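Local coordinates for acetylcholine-binding protein (Bulinus truncatus, PDB 2BJ0) that probably binds acetylcholine and related ligands at the subunit interfaces of a pentamer built like the extracellular domain of nicotinic acetylcholine receptors, at residues F31-I36 / I161-S167; Q1-T5 / S62-S66; K138-H144 / M190-I194. All blocks are in the same frame, centred on the assembly; numbering follows the deposited sequence.

Interaction 1. Residues F31-I36 / I161-S167; sequences FKLMNI and IAEYFDS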
loop_
_atom_site.group_PDB
_atom_site.type_symbol
_atom_site.label_atom_id
_atom_site.label_comp_id
_atom_site.label_asym_id
_atom_site.label_seq_id
_atom_site.Cartn_x
_atom_site.Cartn_y
_atom_site.Cartn_z
ATOM N N PHE A 31 -5.978 2.023 -27.030
ATOM C CA PHE A 31 -5.200 2.782 -26.074
ATOM C C PHE A 31 -5.333 4.247 -26.359
ATOM O O PHE A 31 -5.548 4.655 -27.499
ATOM C CB PHE A 31 -3.709 2.382 -26.109
ATOM C CG PHE A 31 -3.452 0.955 -25.756
ATOM C CD1 PHE A 31 -3.282 0.572 -24.426
ATOM C CD2 PHE A 31 -3.350 -0.010 -26.746
ATOM C CE1 PHE A 31 -3.046 -0.735 -24.082
ATOM C CE2 PHE A 31 -3.104 -1.322 -26.409
ATOM C CZ PHE A 31 -2.947 -1.697 -25.064
ATOM N N LYS A 32 -5.193 5.041 -25.311
ATOM C CA LYS A 32 -5.110 6.473 -25.435
ATOM C C LYS A 32 -3.850 6.914 -24.698
ATOM O O LYS A 32 -3.773 6.793 -23.460
ATOM C CB LYS A 32 -6.340 7.153 -24.806
ATOM C CG LYS A 32 -7.688 6.784 -25.449
ATOM C CD LYS A 32 -7.870 7.573 -26.741
ATOM C CE LYS A 32 -8.802 6.855 -27.655
ATOM N NZ LYS A 32 -8.957 7.587 -28.944
ATOM N N LEU A 33 -2.871 7.431 -25.440
ATOM C CA LEU A 33 -1.705 8.021 -24.825
ATOM C C LEU A 33 -2.074 9.450 -24.454
ATOM O O LEU A 33 -2.302 10.260 -25.332
ATOM C CB LEU A 33 -0.457 7.936 -25.731
ATOM C CG LEU A 33 0.863 8.523 -25.204
ATOM C CD1 LEU A 33 1.310 7.801 -23.928
ATOM C CD2 LEU A 33 1.985 8.440 -26.235
ATOM N N MET A 34 -2.167 9.719 -23.143
ATOM C CA MET A 34 -2.675 10.993 -22.620
ATOM C C MET A 34 -1.607 12.053 -22.383
ATOM O O MET A 34 -1.852 13.256 -22.566
ATOM C CB MET A 34 -3.431 10.755 -21.307
ATOM C CG MET A 34 -4.542 9.719 -21.404
ATOM S SD MET A 34 -5.876 10.213 -22.510
ATOM C CE MET A 34 -6.564 11.606 -21.614
ATOM N N ASN A 35 -0.445 11.605 -21.937
ATOM C CA ASN A 35 0.593 12.502 -21.550
ATOM C C ASN A 35 1.927 11.716 -21.438
ATOM O O ASN A 35 1.918 10.520 -21.193
ATOM C CB ASN A 35 0.252 13.123 -20.206
ATOM C CG ASN A 35 0.963 14.414 -19.907
ATOM O OD1 ASN A 35 1.852 14.832 -20.647
ATOM N ND2 ASN A 35 0.568 15.075 -18.821
ATOM N N ILE A 36 3.016 12.391 -21.616
ATOM C CA ILE A 36 4.353 11.846 -21.374
ATOM C C ILE A 36 4.779 12.673 -20.200
ATOM O O ILE A 36 5.022 13.864 -20.356
ATOM C CB ILE A 36 5.299 12.004 -22.543
ATOM C CG1 ILE A 36 4.908 11.072 -23.704
ATOM C CG2 ILE A 36 6.725 11.732 -22.101
ATOM C CD1 ILE A 36 5.799 11.224 -24.916
ATOM N N ILE A 161 -4.621 6.520 -31.044
ATOM C CA ILE A 161 -3.904 6.574 -29.756
ATOM C C ILE A 161 -3.644 8.007 -29.271
ATOM O O ILE A 161 -3.781 8.302 -28.074
ATOM C CB ILE A 161 -2.598 5.725 -29.859
ATOM C CG1 ILE A 161 -2.956 4.318 -30.340
ATOM C CG2 ILE A 161 -1.825 5.650 -28.534
ATOM C CD1 ILE A 161 -1.855 3.357 -30.284
ATOM N N ALA A 162 -3.301 8.907 -30.204
ATOM C CA ALA A 162 -2.935 10.295 -29.851
ATOM C C ALA A 162 -4.088 11.293 -29.671
ATOM O O ALA A 162 -3.854 12.453 -29.319
ATOM C CB ALA A 162 -1.928 10.839 -30.839
ATOM N N GLU A 163 -5.323 10.835 -29.834
ATOM C CA GLU A 163 -6.480 11.706 -29.842
ATOM C C GLU A 163 -6.518 12.722 -28.680
ATOM O O GLU A 163 -6.787 13.910 -28.900
ATOM C CB GLU A 163 -7.768 10.876 -29.864
ATOM C CG GLU A 163 -8.978 11.693 -30.300
ATOM C CD GLU A 163 -10.277 10.914 -30.285
ATOM O OE1 GLU A 163 -10.265 9.668 -30.168
ATOM O OE2 GLU A 163 -11.339 11.564 -30.394
ATOM N N TYR A 164 -6.264 12.261 -27.451
ATOM C CA TYR A 164 -6.386 13.142 -26.279
ATOM C C TYR A 164 -5.049 13.631 -25.718
ATOM O O TYR A 164 -4.996 14.195 -24.619
ATOM C CB TYR A 164 -7.161 12.438 -25.163
ATOM C CG TYR A 164 -8.551 11.971 -25.511
ATOM C CD1 TYR A 164 -9.479 12.832 -26.099
ATOM C CD2 TYR A 164 -8.958 10.677 -25.215
ATOM C CE1 TYR A 164 -10.773 12.392 -26.397
ATOM C CE2 TYR A 164 -10.238 10.232 -25.514
ATOM C CZ TYR A 164 -11.129 11.095 -26.105
ATOM O OH TYR A 164 -12.394 10.665 -26.380
ATOM N N PHE A 165 -3.962 13.428 -26.460
ATOM C CA PHE A 165 -2.640 13.760 -25.961
ATOM C C PHE A 165 -2.502 15.269 -25.681
ATOM O O PHE A 165 -2.933 16.093 -26.491
ATOM C CB PHE A 165 -1.560 13.273 -26.935
ATOM C CG PHE A 165 -0.170 13.480 -26.432
ATOM C CD1 PHE A 165 0.492 14.693 -26.644
ATOM C CD2 PHE A 165 0.465 12.490 -25.694
ATOM C CE1 PHE A 165 1.777 14.907 -26.138
ATOM C CE2 PHE A 165 1.760 12.689 -25.189
ATOM C CZ PHE A 165 2.421 13.890 -25.425
ATOM N N ASP A 166 -1.888 15.631 -24.550
ATOM C CA ASP A 166 -1.719 17.036 -24.179
ATOM C C ASP A 166 -0.505 17.119 -23.274
ATOM O O ASP A 166 -0.502 16.512 -22.204
ATOM C CB ASP A 166 -2.985 17.509 -23.432
ATOM C CG ASP A 166 -3.115 19.042 -23.321
ATOM O OD1 ASP A 166 -2.212 19.817 -23.747
ATOM O OD2 ASP A 166 -4.146 19.563 -22.805
ATOM N N SER A 167 0.527 17.856 -23.688
ATOM C CA SER A 167 1.665 18.142 -22.821
ATOM C C SER A 167 2.234 19.529 -23.121
ATOM O O SER A 167 2.340 19.873 -24.287
ATOM C CB SER A 167 2.754 17.085 -23.028
ATOM O OG SER A 167 3.995 17.494 -22.467
HETATM O O HOH W 1 -4.770 10.164 -26.533
HETATM O O HOH W 2 -4.493 14.636 -21.995
#

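Interaction 2. Residues Q1-T5 / S62-S66; sequences QIRWT and SSLLS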
loop_
_atom_site.group_PDB
_atom_site.type_symbol
_atom_site.label_atom_id
_atom_site.label_comp_id
_atom_site.label_asym_id
_atom_site.label_seq_id
_atom_site.Cartn_x
_atom_site.Cartn_y
_atom_site.Cartn_z
ATOM N N GLN A 1 -31.477 -4.174 -7.355
ATOM C CA GLN A 1 -31.299 -3.367 -8.615
ATOM C C GLN A 1 -30.956 -4.235 -9.866
ATOM O O GLN A 1 -31.238 -3.845 -10.995
ATOM C CB GLN A 1 -30.222 -2.304 -8.395
ATOM C CG GLN A 1 -30.360 -1.504 -7.091
ATOM C CD GLN A 1 -30.790 -0.043 -7.322
ATOM O OE1 GLN A 1 -31.503 0.543 -6.491
ATOM N NE2 GLN A 1 -30.350 0.547 -8.452
ATOM N N ILE A 2 -30.341 -5.397 -9.635
ATOM C CA ILE A 2 -29.891 -6.344 -10.663
ATOM C C ILE A 2 -30.133 -7.755 -10.097
ATOM O O ILE A 2 -30.520 -7.906 -8.917
ATOM C CB ILE A 2 -28.374 -6.166 -10.917
ATOM C CG1 ILE A 2 -27.596 -6.285 -9.603
ATOM C CG2 ILE A 2 -28.065 -4.824 -11.593
ATOM C CD1 ILE A 2 -26.079 -6.418 -9.770
ATOM N N ARG A 3 -29.857 -8.788 -10.897
ATOM C CA ARG A 3 -29.975 -10.165 -10.424
ATOM C C ARG A 3 -28.794 -10.547 -9.528
ATOM O O ARG A 3 -27.811 -11.134 -9.993
ATOM C CB ARG A 3 -30.092 -11.119 -11.616
ATOM C CG ARG A 3 -30.680 -12.455 -11.281
ATOM C CD ARG A 3 -31.093 -13.212 -12.514
ATOM N NE ARG A 3 -31.461 -14.584 -12.224
ATOM C CZ ARG A 3 -32.045 -15.382 -13.102
ATOM N NH1 ARG A 3 -32.328 -14.926 -14.324
ATOM N NH2 ARG A 3 -32.341 -16.639 -12.771
ATOM N N TRP A 4 -28.915 -10.228 -8.237
ATOM C CA TRP A 4 -27.813 -10.386 -7.270
ATOM C C TRP A 4 -27.296 -11.795 -7.119
ATOM O O TRP A 4 -26.104 -12.012 -6.976
ATOM C CB TRP A 4 -28.212 -9.848 -5.894
ATOM C CG TRP A 4 -28.447 -8.384 -5.900
ATOM C CD1 TRP A 4 -29.640 -7.763 -5.891
ATOM C CD2 TRP A 4 -27.447 -7.344 -5.902
ATOM N NE1 TRP A 4 -29.464 -6.399 -5.892
ATOM C CE2 TRP A 4 -28.122 -6.118 -5.901
ATOM C CE3 TRP A 4 -26.034 -7.334 -5.919
ATOM C CZ2 TRP A 4 -27.450 -4.874 -5.904
ATOM C CZ3 TRP A 4 -25.368 -6.109 -5.920
ATOM C CH2 TRP A 4 -26.080 -4.895 -5.906
ATOM N N THR A 5 -28.196 -12.765 -7.173
ATOM C CA THR A 5 -27.790 -14.153 -7.094
ATOM C C THR A 5 -26.945 -14.598 -8.288
ATOM O O THR A 5 -26.184 -15.534 -8.177
ATOM C CB THR A 5 -29.022 -15.043 -6.987
ATOM O OG1 THR A 5 -30.046 -14.509 -7.831
ATOM C CG2 THR A 5 -29.608 -14.973 -5.575
ATOM N N SER A 62 -25.473 -11.554 -19.421
ATOM C CA SER A 62 -26.620 -10.748 -19.897
ATOM C C SER A 62 -27.848 -10.836 -18.976
ATOM O O SER A 62 -28.682 -9.944 -18.971
ATOM C CB SER A 62 -27.035 -11.163 -21.311
ATOM O OG SER A 62 -27.581 -12.475 -21.300
ATOM N N SER A 63 -27.956 -11.911 -18.206
ATOM C CA SER A 63 -29.076 -12.091 -17.301
ATOM C C SER A 63 -28.967 -11.221 -16.055
ATOM O O SER A 63 -29.829 -11.254 -15.184
ATOM C CB SER A 63 -29.169 -13.547 -16.893
ATOM O OG SER A 63 -29.716 -14.276 -17.964
ATOM N N LEU A 64 -27.887 -10.463 -15.961
ATOM C CA LEU A 64 -27.677 -9.608 -14.816
ATOM C C LEU A 64 -28.664 -8.460 -14.889
ATOM O O LEU A 64 -29.111 -7.957 -13.864
ATOM C CB LEU A 64 -26.232 -9.092 -14.816
ATOM C CG LEU A 64 -25.560 -8.587 -13.538
ATOM C CD1 LEU A 64 -25.518 -9.622 -12.385
ATOM C CD2 LEU A 64 -24.148 -8.132 -13.900
ATOM N N LEU A 65 -29.023 -8.079 -16.109
ATOM C CA LEU A 65 -29.805 -6.871 -16.356
ATOM C C LEU A 65 -31.182 -7.081 -16.977
ATOM O O LEU A 65 -32.072 -6.266 -16.754
ATOM C CB LEU A 65 -29.020 -5.910 -17.254
ATOM C CG LEU A 65 -27.830 -5.193 -16.620
ATOM C CD1 LEU A 65 -27.271 -4.207 -17.617
ATOM C CD2 LEU A 65 -28.215 -4.494 -15.302
ATOM N N SER A 66 -31.335 -8.146 -17.763
ATOM C CA SER A 66 -32.526 -8.415 -18.592
ATOM C C SER A 66 -33.908 -7.947 -18.052
ATOM O O SER A 66 -34.797 -7.593 -18.841
ATOM C CB SER A 66 -32.569 -9.898 -18.998
ATOM O OG SER A 66 -32.446 -10.730 -17.854
HETATM O O HOH W 3 -32.650 -11.790 -15.210
#

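Interaction 3. Residues K138-H144 / M190-I194; sequences KVGSWTH and MYDDI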
loop_
_atom_site.group_PDB
_atom_site.type_symbol
_atom_site.label_atom_id
_atom_site.label_comp_id
_atom_site.label_asym_id
_atom_site.label_seq_id
_atom_site.Cartn_x
_atom_site.Cartn_y
_atom_site.Cartn_z
ATOM N N LYS A 138 4.842 -2.739 -24.598
ATOM C CA LYS A 138 4.359 -4.089 -24.865
ATOM C C LYS A 138 3.326 -4.513 -23.817
ATOM O O LYS A 138 3.626 -4.522 -22.612
ATOM C CB LYS A 138 5.542 -5.061 -24.909
ATOM C CG LYS A 138 5.178 -6.480 -25.359
ATOM C CD LYS A 138 6.448 -7.351 -25.511
ATOM C CE LYS A 138 6.152 -8.858 -25.384
ATOM N NZ LYS A 138 7.423 -9.664 -25.470
ATOM N N VAL A 139 2.109 -4.833 -24.271
ATOM C CA VAL A 139 1.022 -5.242 -23.385
ATOM C C VAL A 139 0.471 -6.601 -23.774
ATOM O O VAL A 139 0.173 -6.857 -24.971
ATOM C CB VAL A 139 -0.172 -4.251 -23.494
ATOM C CG1 VAL A 139 -1.173 -4.479 -22.346
ATOM C CG2 VAL A 139 0.299 -2.799 -23.537
ATOM N N GLY A 140 0.294 -7.479 -22.797
ATOM C CA GLY A 140 -0.391 -8.746 -23.088
ATOM C C GLY A 140 -0.743 -9.459 -21.803
ATOM O O GLY A 140 -0.398 -8.971 -20.716
ATOM N N SER A 141 -1.455 -10.578 -21.905
ATOM C CA SER A 141 -1.769 -11.349 -20.719
ATOM C C SER A 141 -0.504 -11.996 -20.208
ATOM O O SER A 141 0.292 -12.560 -20.976
ATOM C CB SER A 141 -2.818 -12.401 -21.004
ATOM O OG SER A 141 -2.929 -13.315 -19.948
ATOM N N TRP A 142 -0.310 -11.911 -18.899
ATOM C CA TRP A 142 0.850 -12.528 -18.302
ATOM C C TRP A 142 0.762 -14.040 -18.253
ATOM O O TRP A 142 1.793 -14.705 -18.334
ATOM C CB TRP A 142 1.053 -11.997 -16.879
ATOM C CG TRP A 142 2.395 -12.339 -16.315
ATOM C CD1 TRP A 142 2.653 -13.177 -15.283
ATOM C CD2 TRP A 142 3.666 -11.855 -16.768
ATOM N NE1 TRP A 142 4.005 -13.237 -15.047
ATOM C CE2 TRP A 142 4.652 -12.431 -15.941
ATOM C CE3 TRP A 142 4.072 -10.963 -17.775
ATOM C CZ2 TRP A 142 6.012 -12.162 -16.088
ATOM C CZ3 TRP A 142 5.438 -10.693 -17.923
ATOM C CH2 TRP A 142 6.388 -11.307 -17.090
ATOM N N THR A 143 -0.444 -14.582 -18.073
ATOM C CA THR A 143 -0.576 -16.003 -17.779
ATOM C C THR A 143 -1.602 -16.782 -18.567
ATOM O O THR A 143 -1.752 -17.966 -18.284
ATOM C CB THR A 143 -0.895 -16.253 -16.257
ATOM O OG1 THR A 143 -2.191 -15.711 -15.963
ATOM C CG2 THR A 143 0.077 -15.499 -15.364
ATOM N N HIS A 144 -2.288 -16.148 -19.531
ATOM C CA HIS A 144 -3.234 -16.848 -20.426
ATOM C C HIS A 144 -2.672 -16.887 -21.860
ATOM O O HIS A 144 -2.477 -15.851 -22.483
ATOM C CB HIS A 144 -4.616 -16.144 -20.439
ATOM C CG HIS A 144 -5.309 -16.113 -19.098
ATOM N ND1 HIS A 144 -5.138 -15.085 -18.192
ATOM C CD2 HIS A 144 -6.199 -16.967 -18.529
ATOM C CE1 HIS A 144 -5.862 -15.327 -17.108
ATOM N NE2 HIS A 144 -6.519 -16.459 -17.288
ATOM N N MET A 190 1.639 -20.104 -27.789
ATOM C CA MET A 190 2.089 -18.729 -27.864
ATOM C C MET A 190 1.189 -17.785 -27.054
ATOM O O MET A 190 0.045 -18.108 -26.721
ATOM C CB MET A 190 2.140 -18.275 -29.316
ATOM C CG MET A 190 3.064 -19.084 -30.225
ATOM S SD MET A 190 3.107 -18.209 -31.817
ATOM C CE MET A 190 2.741 -19.554 -32.973
ATOM N N TYR A 191 1.735 -16.618 -26.747
ATOM C CA TYR A 191 1.016 -15.547 -26.082
ATOM C C TYR A 191 0.835 -14.394 -27.062
ATOM O O TYR A 191 1.755 -14.063 -27.778
ATOM C CB TYR A 191 1.810 -15.096 -24.853
ATOM C CG TYR A 191 1.670 -16.074 -23.710
ATOM C CD1 TYR A 191 2.218 -17.360 -23.789
ATOM C CD2 TYR A 191 0.977 -15.728 -22.552
ATOM C CE1 TYR A 191 2.072 -18.279 -22.736
ATOM C CE2 TYR A 191 0.825 -16.632 -21.512
ATOM C CZ TYR A 191 1.372 -17.898 -21.605
ATOM O OH TYR A 191 1.204 -18.804 -20.573
ATOM N N ASP A 192 -0.346 -13.796 -27.105
ATOM C CA ASP A 192 -0.556 -12.568 -27.855
ATOM C C ASP A 192 -0.054 -11.330 -27.112
ATOM O O ASP A 192 -0.184 -11.229 -25.888
ATOM C CB ASP A 192 -2.025 -12.368 -28.109
ATOM C CG ASP A 192 -2.602 -13.388 -29.081
ATOM O OD1 ASP A 192 -1.849 -14.191 -29.673
ATOM O OD2 ASP A 192 -3.814 -13.460 -29.272
ATOM N N ASP A 193 0.492 -10.378 -27.856
ATOM C CA ASP A 193 0.712 -9.060 -27.291
ATOM C C ASP A 193 0.345 -7.981 -28.283
ATOM O O ASP A 193 0.313 -8.222 -29.496
ATOM C CB ASP A 193 2.128 -8.891 -26.742
ATOM C CG ASP A 193 3.175 -8.933 -27.812
ATOM O OD1 ASP A 193 3.448 -7.882 -28.436
ATOM O OD2 ASP A 193 3.809 -9.976 -28.078
ATOM N N ILE A 194 0.005 -6.810 -27.770
ATOM C CA ILE A 194 -0.085 -5.643 -28.628
ATOM C C ILE A 194 1.069 -4.733 -28.252
ATOM O O ILE A 194 1.360 -4.516 -27.060
ATOM C CB ILE A 194 -1.454 -4.950 -28.500
ATOM C CG1 ILE A 194 -2.530 -5.890 -29.033
ATOM C CG2 ILE A 194 -1.471 -3.592 -29.255
ATOM C CD1 ILE A 194 -3.948 -5.370 -28.951
HETATM O O HOH W 4 -2.177 -11.817 -24.464
HETATM O O HOH W 5 1.526 -11.963 -23.375
HETATM O O HOH W 6 -2.403 -14.521 -24.711
#

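Interaction 1. Residues F31-I36 / I161-S167
Leu33 and Ile161 are joined through their backbones where the loop 161-167 comes up against strand 25-40 of the immunoglobulin-like beta-sandwich, close to a classic beta bulge in which Met34 and Asn35 both face Val49. Two direct backbone hydrogen bonds tie the loop to the strand. Leu33 N donates to Ile161 O at 2.9 Å, and Asp166 N donates to Met34 O at 3.1 Å. Between them the loop makes a type I turn from Ala162 to Phe165, and a water donates to Leu33 O and Ile161 O while accepting from Tyr164 N.

Lys32, its chain bent at chi2, brings NZ to 2.7 Å from Glu163 OE1, a salt bridge that meets the carboxylate on its anti side and 21° out of its plane; Glu156 is a second anionic partner. On the way, Lys32 CD passes 3.6 Å from Tyr164 CD2. Met34 adds a Met-aromatic contact: its SD stands at the edge of the Tyr164 ring and 3.7 Å from Tyr164 CB. The Tyr164 hydroxyl bonds to Ser185 N of the second subunit.

Apolar packing has two parts: Ile161 CG2 against Leu33 CB, and Phe165. With CG anti to the backbone N (chi1 -175°), the Phe165 side chain lies beside that of Leu33, both pointing the same way, Leu33 CG 4.0 Å from Phe165 CD2; Leu172 of strand 170-183 also packs on it. Ile36 CG1 meets the ring edge in plane, 3.8 Å from Phe165 CE2; buried nearby, Ile36 N has no hydrogen-bonding partner and lies 3.8 Å from that same CE2.

Interaction 2. Residues Q1-T5 / S62-S66
Arg3 and Leu64 share the one direct hydrogen bond of this contact, Arg3 N to Leu64 O at 3.2 Å, nearly straight with 171° at the hydrogen. Arg3 is both the centre of an inverse gamma turn and the N-cap residue of helix 4-12, so the bond secures the chain just where it turns into the helix.

The close packing belongs to Ile2. Its CB lies 3.5 Å from Leu64 O. CG2 reaches Leu65 CD2 at 3.7 Å, crossing that side chain at a slant. CG1 sits between the backbone N and the carbonyl carbon (chi1 54°), which lays it over the centre of the Trp4 ring, 3.7 Å above the plane. Beyond it, CD1 runs beside Leu64, 4.2 Å from Leu64 CD1.

The other side is looser and wetter. Arg3 stretches out in an extended chain whose CD rests 3.5 Å from Ser63 O, but its guanidinium makes no direct bond across the contact. Instead a water accepts from Arg3 NH1 at 3.3 Å and donates to Ser63 O, with Ser66 OG as a third partner. Arg3 also touches a crystal neighbour, which may influence its pose.

Around the leucine side, Leu7 of helix 4-12 packs on Ile2 and Leu64, Leu75 and Val73 of strand 72-76 meet Leu64 and Leu65 respectively, and across the interface Val16 of the second subunit reaches Ile2 and Trp4.

Interaction 3. Residues K138-H144 / M190-I194
This contact belongs to what is, as in related receptors, probably the aromatic agonist pocket, where Tyr191, on the strand after the vicinal Cys186-Cys187 disulfide of loop C, lies against residues 141-144, the loop B region. A 3-cyclohexyl-1-propylsulfonic acid molecule, probably from the crystallisation liquor, lies close to Tyr191 and is hydrogen-bonded to Trp142 O, consistent with a pocket here; Trp142 NE1 bonds to Val113 O of the third subunit.

The strands are fastened at one end by an antiparallel hydrogen-bonded pair, Val139 N to Ile194 O at 2.9 Å and Ile194 N to Val139 O at 2.8 Å, both donors nearly along the C=O axis. The chains come closest at Gly140, whose lack of a side chain suits the nearness of Asp192 O; beyond it they part and water fills in. Two molecules link Ser141 N and Ser141 O to Asp192 O, and a third connects His144 O with Asp192 N.

Tyr191 spans the widening gap. Its CD2 lies 3.5 Å from His144 O and 3.6 Å from Ser141 O, the latter at the ring edge. A serine in its place would probably take away the ring carbons packed against these two carbonyls and open a gap between the 141-144 turn and strand 190-202. Within the turn, Ser141 OG accepts from His144 N at 2.9 Å, an ST motif steadied by Asp84.

Farther along the same strand as Tyr191, Asp193 CG sits between its backbone N and carbonyl carbon (chi1 66°), which puts its carboxylate beside the Lys138 chain, OD2 3.7 Å from Lys138 CE. Lys138 NZ bonds to Tyr184, and Asn180 ND2 to Asp193 OD1; the buried OD2 has no hydrogen-bonding partner and stops 4.5 Å short of Lys138 NZ.

Overall arrangement
Interactions 1 and 3 meet in the sandwich, on opposite sides of the chain's centre: Phe31 CZ packs 3.8 Å from Val139 CG2, and Phe31 CE2 lies 4.0 Å from Ile194 CG2. Interaction 3 is the buried one, joining two strands of the four-stranded sheet and opening into water-bridged backbone at the probable ligand pocket. Interaction 1 is only partly buried, setting a loop on strand 25-40 with apolar packing on one side and a salt bridge toward the second subunit. Interaction 2 stands apart, its nearest atoms about 20 Å from interaction 3. It is the smallest in buried area, an aliphatic patch with a single direct hydrogen bond, and like interaction 1 it touches the second subunit.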